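Local coordinates for phenazine biosynthesis protein, PhzF family (Bacillus anthracis, PDB 3EDN), which belongs to the phenazine biosynthesis PhzF family, with a diaminopimelate epimerase-like fold, and may catalyse an isomerisation, though its substrate is not established, at residues G19-G23 with G44-T48; F248-L254 with V268-K274. All blocks are in the same frame, centred on the assembly; numbering follows the deposited sequence.

Overall arrangement
From the N terminus, strand 3-11 turns back antiparallel into strand 20-25, where interaction 1 begins. The chain then runs through helix 33-43 and returns at 44-48, so that interaction 1 closes a loop of 20 residues and brings strand 48-52 in beside 20-25, parallel to it. Interaction 2 follows much later and in series, neither nested in the first nor crossing it: 248-254 and 268-274 close a beta hairpin of strands 251-258 and 266-273. The centres lie 28 Å apart, on opposite sides of the chain's centre. The long strand 282-298 connects these regions, pairing with 3-11, the neighbour of 20-25, and also with 266-273.

Interaction 1: residues G19-G23 with G44-T48; sequences GNPAG and GFNET
Gly23 and Thr48 form a parallel bridge, CA to CA 4.0 Å, where strand 20-25 receives strand 48-52 in the diaminopimelate epimerase-like fold. Gly23 N donates to Glu47 O at 3.0 Å. Glycine suits the bridge because Thr48 OG1 lies too near for a side chain there. Thr48 CA in turn makes a CA-H...O contact with Gly23 O.

Phe45 reaches the same glycine from the turn that follows helix 33-43. Its CB points toward strand 20-23, and chi1 of -61° sets CG opposite the carbonyl carbon, which lays one edge of the ring against the strand. CB and CG act as the stalk; CD2 does the touching, 3.6 Å from Gly23 N, which lies in the ring plane at its edge. CE2 follows at 4.1 Å from Gly23 CA, while CZ at the tip is already beyond contact with the strand. Pro21 adds a looser apolar touch through CB, and His8 of strand 3-11 meets the same ring with the planes at about 60°. A flat ring suits the place, since its thin edge can lie close to the backbone at Gly23.

Glu47 adds a second, water-mediated link to Gly23. OE2 is hydrogen-bonded to Ser49 OG, whereas a water donates to both Glu47 OE1 and Gly23 O, at 2.7 Å each.

Interaction 2: residues F248-L254 with V268-K274; sequences FDHEMEL and VTVYVTK. With SO4 (sulfate ion), chain I.
Lys274 and Phe248 extend toward one another, and the lysine lies over the ring. Its chain is extended beyond CG, which brings CE 3.7 Å from the centroid of the Phe248 ring, a CH-pi contact over the centre of one face. NZ passes on, making a cation-pi contact with that face before donating to Phe248 O at 2.8 Å. A long, flexible amine suits the place, since its methylenes can lie on the ring while its charge reaches a carbonyl. Phe248 has CG wedged between the backbone N and the carbonyl carbon (chi1 73°), which turns the ring toward the second strand; CZ reaches Val272 CG1 at 4.0 Å.

Between Phe248 and the strand, His250 forms the centre of a classic gamma turn, closed by Glu251 N donating to Asp249 O. Asp249 N donates to O4 of a sulfate ion probably taken up from the crystallisation liquor. Beyond the turn the chain enters an antiparallel beta hairpin, strands 251-258 and 266-273. Met252 pairs with Val272 and Leu254 with Val270 through two reciprocal backbone bonds each, and Lys274 N donates to His250 O.

The branched valines suit the extended backbone, and helix 230-244 packs on their face. Selenomethionine Met252 was modelled in two conformations; in one, the chain bends at chi2 (94°) and again at chi3, and SE lies 3.7 Å from Val272 CG2, a contact that is therefore tentative. Leu254 CD2 leans on Val270 CB at 4.0 Å.

On the other face, Glu253 and Tyr271 run side by side. The carboxylate and ring planes are 64° apart, and OE2 is 3.5 Å from Tyr271 CE1. One water joins their polar ends, donating to Glu253 OE1 at 2.8 Å and lying 2.6 Å from Tyr271 OH.

Interaction 1: residues G19-G23 with G44-T48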
ATOM      1  N   GLY A  19       0.328 -29.299   6.605  1.00  8.43           N
ATOM      2  CA  GLY A  19       0.523 -28.187   7.523  1.00  8.36           C
ATOM      3  C   GLY A  19      -0.484 -27.052   7.393  1.00  8.13           C
ATOM      4  O   GLY A  19      -1.617 -27.237   6.913  1.00  9.78           O
ATOM      5  N   ASN A  20      -0.055 -25.873   7.842  1.00  7.85           N
ATOM      6  CA  ASN A  20      -0.884 -24.682   7.855  1.00  8.46           C
ATOM      7  C   ASN A  20      -0.553 -23.833   6.637  1.00  8.73           C
ATOM      8  O   ASN A  20       0.533 -23.288   6.542  1.00  8.67           O
ATOM      9  CB  ASN A  20      -0.619 -23.916   9.146  1.00  8.93           C
ATOM     10  CG  ASN A  20      -1.627 -22.796   9.386  1.00  9.56           C
ATOM     11  OD1 ASN A  20      -2.401 -22.430   8.488  1.00 10.51           O
ATOM     12  ND2 ASN A  20      -1.649 -22.274  10.598  1.00 10.38           N
ATOM     13  N   PRO A  21      -1.486 -23.752   5.682  1.00  8.71           N
ATOM     14  CA  PRO A  21      -1.180 -23.048   4.418  1.00  8.74           C
ATOM     15  C   PRO A  21      -0.774 -21.607   4.583  1.00  8.64           C
ATOM     16  O   PRO A  21      -1.355 -20.843   5.385  1.00  8.80           O
ATOM     17  CB  PRO A  21      -2.517 -23.084   3.671  1.00  8.98           C
ATOM     18  CG  PRO A  21      -3.157 -24.359   4.174  1.00  9.76           C
ATOM     19  CD  PRO A  21      -2.853 -24.298   5.669  1.00  9.36           C
ATOM     20  N   ALA A  22       0.225 -21.234   3.792  1.00  8.87           N
ATOM     21  CA  ALA A  22       0.757 -19.897   3.810  1.00  8.16           C
ATOM     22  C   ALA A  22       0.886 -19.483   2.338  1.00  9.12           C
ATOM     23  O   ALA A  22       1.699 -20.046   1.609  1.00  8.52           O
ATOM     24  CB  ALA A  22       2.135 -19.905   4.501  1.00  9.76           C
ATOM     25  N   GLY A  23       0.092 -18.498   1.903  1.00  7.83           N
ATOM     26  CA  GLY A  23       0.277 -17.909   0.573  1.00  8.41           C
ATOM     27  C   GLY A  23       1.446 -16.941   0.625  1.00  8.47           C
ATOM     28  O   GLY A  23       1.681 -16.297   1.632  1.00  9.35           O
ATOM     29  N   GLY A  44      -7.472 -16.941  -1.423  1.00 12.59           N
ATOM     30  CA  GLY A  44      -8.475 -17.596  -0.588  1.00 13.95           C
ATOM     31  C   GLY A  44      -7.927 -18.497   0.502  1.00 14.32           C
ATOM     32  O   GLY A  44      -8.694 -19.241   1.132  1.00 16.17           O
ATOM     33  N   PHE A  45      -6.613 -18.462   0.727  1.00 14.56           N
ATOM     34  CA  PHE A  45      -6.036 -19.161   1.874  1.00 13.75           C
ATOM     35  C   PHE A  45      -6.303 -18.364   3.135  1.00 13.29           C
ATOM     36  O   PHE A  45      -6.631 -17.187   3.073  1.00 12.07           O
ATOM     37  CB  PHE A  45      -4.521 -19.338   1.764  1.00 14.63           C
ATOM     38  CG  PHE A  45      -4.064 -20.138   0.583  1.00 14.14           C
ATOM     39  CD1 PHE A  45      -4.941 -20.876  -0.206  1.00 16.23           C
ATOM     40  CD2 PHE A  45      -2.710 -20.152   0.271  1.00 15.54           C
ATOM     41  CE1 PHE A  45      -4.463 -21.613  -1.310  1.00 16.02           C
ATOM     42  CE2 PHE A  45      -2.232 -20.877  -0.812  1.00 15.78           C
ATOM     43  CZ  PHE A  45      -3.107 -21.610  -1.601  1.00 15.68           C
ATOM     44  N   ASN A  46      -6.115 -18.989   4.289  1.00 11.86           N
ATOM     45  CA  ASN A  46      -6.281 -18.293   5.553  1.00 11.23           C
ATOM     46  C   ASN A  46      -5.445 -17.016   5.636  1.00 11.82           C
ATOM     47  O   ASN A  46      -5.854 -16.034   6.267  1.00 12.19           O
ATOM     48  CB  ASN A  46      -5.979 -19.229   6.730  1.00 12.57           C
ATOM     49  CG  ASN A  46      -4.559 -19.700   6.726  1.00 13.23           C
ATOM     50  OD1 ASN A  46      -4.227 -20.735   6.130  1.00 16.21           O
ATOM     51  ND2 ASN A  46      -3.700 -18.943   7.368  1.00 12.17           N
ATOM     52  N   GLU A  47      -4.268 -17.033   5.001  1.00 10.88           N
ATOM     53  CA  GLU A  47      -3.393 -15.865   5.001  1.00 10.76           C
ATOM     54  C   GLU A  47      -2.424 -15.947   3.834  1.00  9.32           C
ATOM     55  O   GLU A  47      -1.993 -17.041   3.441  1.00 10.24           O
ATOM     56  CB  GLU A  47      -2.633 -15.763   6.328  1.00 11.09           C
ATOM     57  CG  GLU A  47      -1.776 -14.511   6.502  1.00 11.07           C
ATOM     58  CD  GLU A  47      -0.347 -14.672   6.000  1.00 11.39           C
ATOM     59  OE1 GLU A  47       0.094 -15.802   5.672  1.00 12.55           O
ATOM     60  OE2 GLU A  47       0.331 -13.623   5.918  1.00 11.55           O
ATOM     61  N   THR A  48      -2.122 -14.771   3.272  1.00  9.41           N
ATOM     62  CA  THR A  48      -1.109 -14.583   2.216  1.00  8.91           C
ATOM     63  C   THR A  48      -0.188 -13.449   2.655  1.00  8.58           C
ATOM     64  O   THR A  48      -0.670 -12.386   3.071  1.00  9.91           O
ATOM     65  CB  THR A  48      -1.759 -14.253   0.858  1.00  9.97           C
ATOM     66  OG1 THR A  48      -2.550 -15.363   0.445  1.00 10.66           O
ATOM     67  CG2 THR A  48      -0.707 -14.002  -0.215  1.00  9.43           C
TER
HETATM   68  O   HOH W   1       2.357 -16.511   4.284  1.00 11.17           O

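Interaction 2: residues F248-L254 with V268-K274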
ATOM      1  N   PHE A 248      13.750 -27.829  35.267  1.00 23.34           N
ATOM      2  CA  PHE A 248      14.765 -27.630  34.265  1.00 21.63           C
ATOM      3  C   PHE A 248      15.636 -26.448  34.636  1.00 21.38           C
ATOM      4  O   PHE A 248      15.230 -25.551  35.390  1.00 21.31           O
ATOM      5  CB  PHE A 248      14.146 -27.474  32.865  1.00 20.73           C
ATOM      6  CG  PHE A 248      13.443 -26.164  32.634  1.00 20.44           C
ATOM      7  CD1 PHE A 248      14.045 -25.173  31.889  1.00 20.23           C
ATOM      8  CD2 PHE A 248      12.156 -25.946  33.120  1.00 20.93           C
ATOM      9  CE1 PHE A 248      13.399 -23.974  31.646  1.00 20.40           C
ATOM     10  CE2 PHE A 248      11.506 -24.753  32.888  1.00 20.91           C
ATOM     11  CZ  PHE A 248      12.122 -23.765  32.149  1.00 20.83           C
ATOM     12  N   ASP A 249      16.859 -26.475  34.138  1.00 21.74           N
ATOM     13  CA  ASP A 249      17.755 -25.368  34.327  1.00 21.41           C
ATOM     14  C   ASP A 249      17.917 -24.620  33.017  1.00 20.60           C
ATOM     15  O   ASP A 249      18.257 -25.217  31.973  1.00 20.14           O
ATOM     16  CB  ASP A 249      19.107 -25.854  34.856  1.00 22.69           C
ATOM     17  CG  ASP A 249      18.972 -26.628  36.157  0.50 23.18           C
ATOM     18  OD1 ASP A 249      18.197 -26.192  37.036  0.50 23.44           O
ATOM     19  OD2 ASP A 249      19.643 -27.672  36.300  0.50 23.88           O
ATOM     20  N   HIS A 250      17.612 -23.325  33.089  1.00 19.85           N
ATOM     21  CA  HIS A 250      17.887 -22.353  32.039  1.00 19.52           C
ATOM     22  C   HIS A 250      17.015 -22.499  30.785  1.00 18.49           C
ATOM     23  O   HIS A 250      16.368 -21.546  30.367  1.00 17.07           O
ATOM     24  CB  HIS A 250      19.389 -22.347  31.692  1.00 21.56           C
ATOM     25  CG  HIS A 250      19.746 -21.473  30.529  1.00 24.08           C
ATOM     26  ND1 HIS A 250      20.675 -21.844  29.582  1.00 25.75           N
ATOM     27  CD2 HIS A 250      19.297 -20.249  30.157  1.00 25.14           C
ATOM     28  CE1 HIS A 250      20.785 -20.887  28.676  1.00 25.70           C
ATOM     29  NE2 HIS A 250      19.960 -19.909  29.001  1.00 25.96           N
ATOM     30  N   GLU A 251      16.991 -23.685  30.199  1.00 15.94           N
ATOM     31  CA  GLU A 251      16.400 -23.827  28.871  1.00 15.52           C
ATOM     32  C   GLU A 251      15.886 -25.236  28.686  1.00 13.82           C
ATOM     33  O   GLU A 251      16.526 -26.207  29.074  1.00 14.24           O
ATOM     34  CB  GLU A 251      17.455 -23.524  27.786  1.00 15.76           C
ATOM     35  CG  GLU A 251      18.754 -24.364  27.926  1.00 17.11           C
ATOM     36  CD  GLU A 251      19.871 -23.984  26.955  0.50 16.96           C
ATOM     37  OE1 GLU A 251      19.785 -22.933  26.287  0.50 17.65           O
ATOM     38  OE2 GLU A 251      20.855 -24.754  26.874  0.50 16.37           O
HETATM   39  N   MSE A 252      14.721 -25.354  28.063  1.00 12.81           N
HETATM   40  CA  MSE A 252      14.219 -26.653  27.682  0.50 12.23           C
HETATM   41  C   MSE A 252      13.471 -26.483  26.370  0.50 10.83           C
HETATM   42  O   MSE A 252      13.105 -25.375  26.002  0.50  7.28           O
HETATM   43  CB  MSE A 252      13.301 -27.182  28.772  0.50 13.52           C
HETATM   44  CG  MSE A 252      12.113 -26.294  28.989  0.50 13.82           C
HETATM   45 SE   MSE A 252      10.634 -26.947  27.939  0.25 14.71          SE
HETATM   46  CE  MSE A 252       9.847 -27.922  29.411  0.50 12.85           C
ATOM     47  N   GLU A 253      13.293 -27.570  25.644  1.00 12.27           N
ATOM     48  CA  GLU A 253      12.463 -27.491  24.458  1.00 14.20           C
ATOM     49  C   GLU A 253      11.577 -28.710  24.359  1.00 13.86           C
ATOM     50  O   GLU A 253      11.874 -29.763  24.930  1.00 13.33           O
ATOM     51  CB  GLU A 253      13.300 -27.303  23.191  1.00 16.39           C
ATOM     52  CG  GLU A 253      13.881 -28.549  22.580  1.00 18.85           C
ATOM     53  CD  GLU A 253      14.815 -28.200  21.427  1.00 19.18           C
ATOM     54  OE1 GLU A 253      14.482 -28.523  20.264  1.00 21.35           O
ATOM     55  OE2 GLU A 253      15.858 -27.548  21.682  1.00 21.09           O
ATOM     56  N   LEU A 254      10.465 -28.549  23.657  1.00 13.18           N
ATOM     57  CA  LEU A 254       9.592 -29.668  23.391  1.00 13.30           C
ATOM     58  C   LEU A 254       8.971 -29.492  22.022  1.00 12.60           C
ATOM     59  O   LEU A 254       8.973 -28.394  21.479  1.00 12.02           O
ATOM     60  CB  LEU A 254       8.490 -29.745  24.446  1.00 15.15           C
ATOM     61  CG  LEU A 254       7.425 -28.643  24.447  1.00 15.53           C
ATOM     62  CD1 LEU A 254       6.083 -29.203  24.934  1.00 17.26           C
ATOM     63  CD2 LEU A 254       7.852 -27.424  25.247  1.00 17.02           C
ATOM     64  N   VAL A 268       5.299 -28.157  15.956  1.00  8.78           N
ATOM     65  CA  VAL A 268       5.902 -26.896  16.341  1.00  8.79           C
ATOM     66  C   VAL A 268       6.903 -27.161  17.451  1.00  8.17           C
ATOM     67  O   VAL A 268       6.588 -27.843  18.432  1.00  8.75           O
ATOM     68  CB  VAL A 268       4.873 -25.883  16.822  1.00  8.94           C
ATOM     69  CG1 VAL A 268       5.546 -24.538  17.097  1.00  9.83           C
ATOM     70  CG2 VAL A 268       3.778 -25.734  15.791  1.00  9.88           C
ATOM     71  N   THR A 269       8.124 -26.661  17.280  1.00  8.08           N
ATOM     72  CA  THR A 269       9.110 -26.731  18.360  1.00  9.02           C
ATOM     73  C   THR A 269       8.984 -25.510  19.259  1.00  9.33           C
ATOM     74  O   THR A 269       8.933 -24.383  18.780  1.00  9.50           O
ATOM     75  CB  THR A 269      10.526 -26.874  17.782  1.00  8.63           C
ATOM     76  OG1 THR A 269      10.578 -28.073  16.992  1.00  9.96           O
ATOM     77  CG2 THR A 269      11.572 -26.966  18.901  1.00 10.56           C
ATOM     78  N   VAL A 270       8.904 -25.746  20.566  1.00  8.46           N
ATOM     79  CA  VAL A 270       8.753 -24.662  21.535  1.00  8.36           C
ATOM     80  C   VAL A 270       9.943 -24.624  22.469  1.00  9.48           C
ATOM     81  O   VAL A 270      10.281 -25.652  23.062  1.00  9.84           O
ATOM     82  CB  VAL A 270       7.439 -24.766  22.332  1.00  9.00           C
ATOM     83  CG1 VAL A 270       7.246 -23.500  23.198  1.00 10.27           C
ATOM     84  CG2 VAL A 270       6.253 -24.990  21.375  1.00 10.07           C
ATOM     85  N   TYR A 271      10.572 -23.458  22.570  1.00  9.36           N
ATOM     86  CA  TYR A 271      11.724 -23.266  23.456  1.00 10.95           C
ATOM     87  C   TYR A 271      11.300 -22.427  24.649  1.00 10.80           C
ATOM     88  O   TYR A 271      10.703 -21.348  24.490  1.00 11.79           O
ATOM     89  CB  TYR A 271      12.856 -22.544  22.724  1.00 13.78           C
ATOM     90  CG  TYR A 271      13.236 -23.182  21.415  1.00 15.48           C
ATOM     91  CD1 TYR A 271      14.351 -23.992  21.320  1.00 16.78           C
ATOM     92  CD2 TYR A 271      12.453 -22.990  20.273  1.00 15.68           C
ATOM     93  CE1 TYR A 271      14.696 -24.598  20.107  1.00 17.24           C
ATOM     94  CE2 TYR A 271      12.784 -23.578  19.085  1.00 16.92           C
ATOM     95  CZ  TYR A 271      13.901 -24.371  19.001  1.00 16.61           C
ATOM     96  OH  TYR A 271      14.222 -24.956  17.789  1.00 17.73           O
ATOM     97  N   VAL A 272      11.581 -22.932  25.848  1.00 10.24           N
ATOM     98  CA  VAL A 272      11.189 -22.246  27.073  1.00 10.51           C
ATOM     99  C   VAL A 272      12.462 -21.902  27.823  1.00 12.41           C
ATOM    100  O   VAL A 272      13.265 -22.791  28.111  1.00 12.03           O
ATOM    101  CB  VAL A 272      10.316 -23.133  27.957  1.00 10.48           C
ATOM    102  CG1 VAL A 272       9.808 -22.333  29.157  1.00 12.18           C
ATOM    103  CG2 VAL A 272       9.143 -23.684  27.159  1.00 11.69           C
ATOM    104  N   THR A 273      12.665 -20.613  28.078  1.00 12.66           N
ATOM    105  CA  THR A 273      13.912 -20.152  28.702  1.00 14.41           C
ATOM    106  C   THR A 273      13.609 -19.389  29.976  1.00 15.52           C
ATOM    107  O   THR A 273      12.640 -18.625  30.049  1.00 14.46           O
ATOM    108  CB  THR A 273      14.698 -19.250  27.741  1.00 16.17           C
ATOM    109  OG1 THR A 273      15.051 -20.011  26.577  1.00 17.56           O
ATOM    110  CG2 THR A 273      15.970 -18.714  28.400  1.00 17.08           C
ATOM    111  N   LYS A 274      14.416 -19.598  31.006  1.00 16.98           N
ATOM    112  CA  LYS A 274      14.319 -18.707  32.146  1.00 19.52           C
ATOM    113  C   LYS A 274      15.667 -18.081  32.437  1.00 20.92           C
ATOM    114  O   LYS A 274      16.719 -18.707  32.280  1.00 21.74           O
ATOM    115  CB  LYS A 274      13.723 -19.379  33.375  1.00 21.48           C
ATOM    116  CG  LYS A 274      14.473 -20.574  33.875  1.00 22.12           C
ATOM    117  CD  LYS A 274      13.632 -21.339  34.909  1.00 23.29           C
ATOM    118  CE  LYS A 274      14.133 -22.764  35.058  1.00 24.03           C
ATOM    119  NZ  LYS A 274      13.523 -23.467  36.222  1.00 24.26           N
TER
HETATM  120  S   SO4 I 306      18.370 -29.521  33.226  0.50 26.87           S
HETATM  121  O1  SO4 I 306      19.596 -29.979  32.581  0.50 26.77           O
HETATM  122  O2  SO4 I 306      17.450 -30.645  33.375  0.50 26.57           O
HETATM  123  O3  SO4 I 306      18.684 -28.973  34.544  0.50 27.36           O
HETATM  124  O4  SO4 I 306      17.754 -28.478  32.416  0.50 26.73           O
HETATM  125  O   HOH W   2      12.989 -25.844  37.772  1.00 30.22           O
HETATM  126  O   HOH W   3      15.765 -26.920  18.403  1.00 36.42           O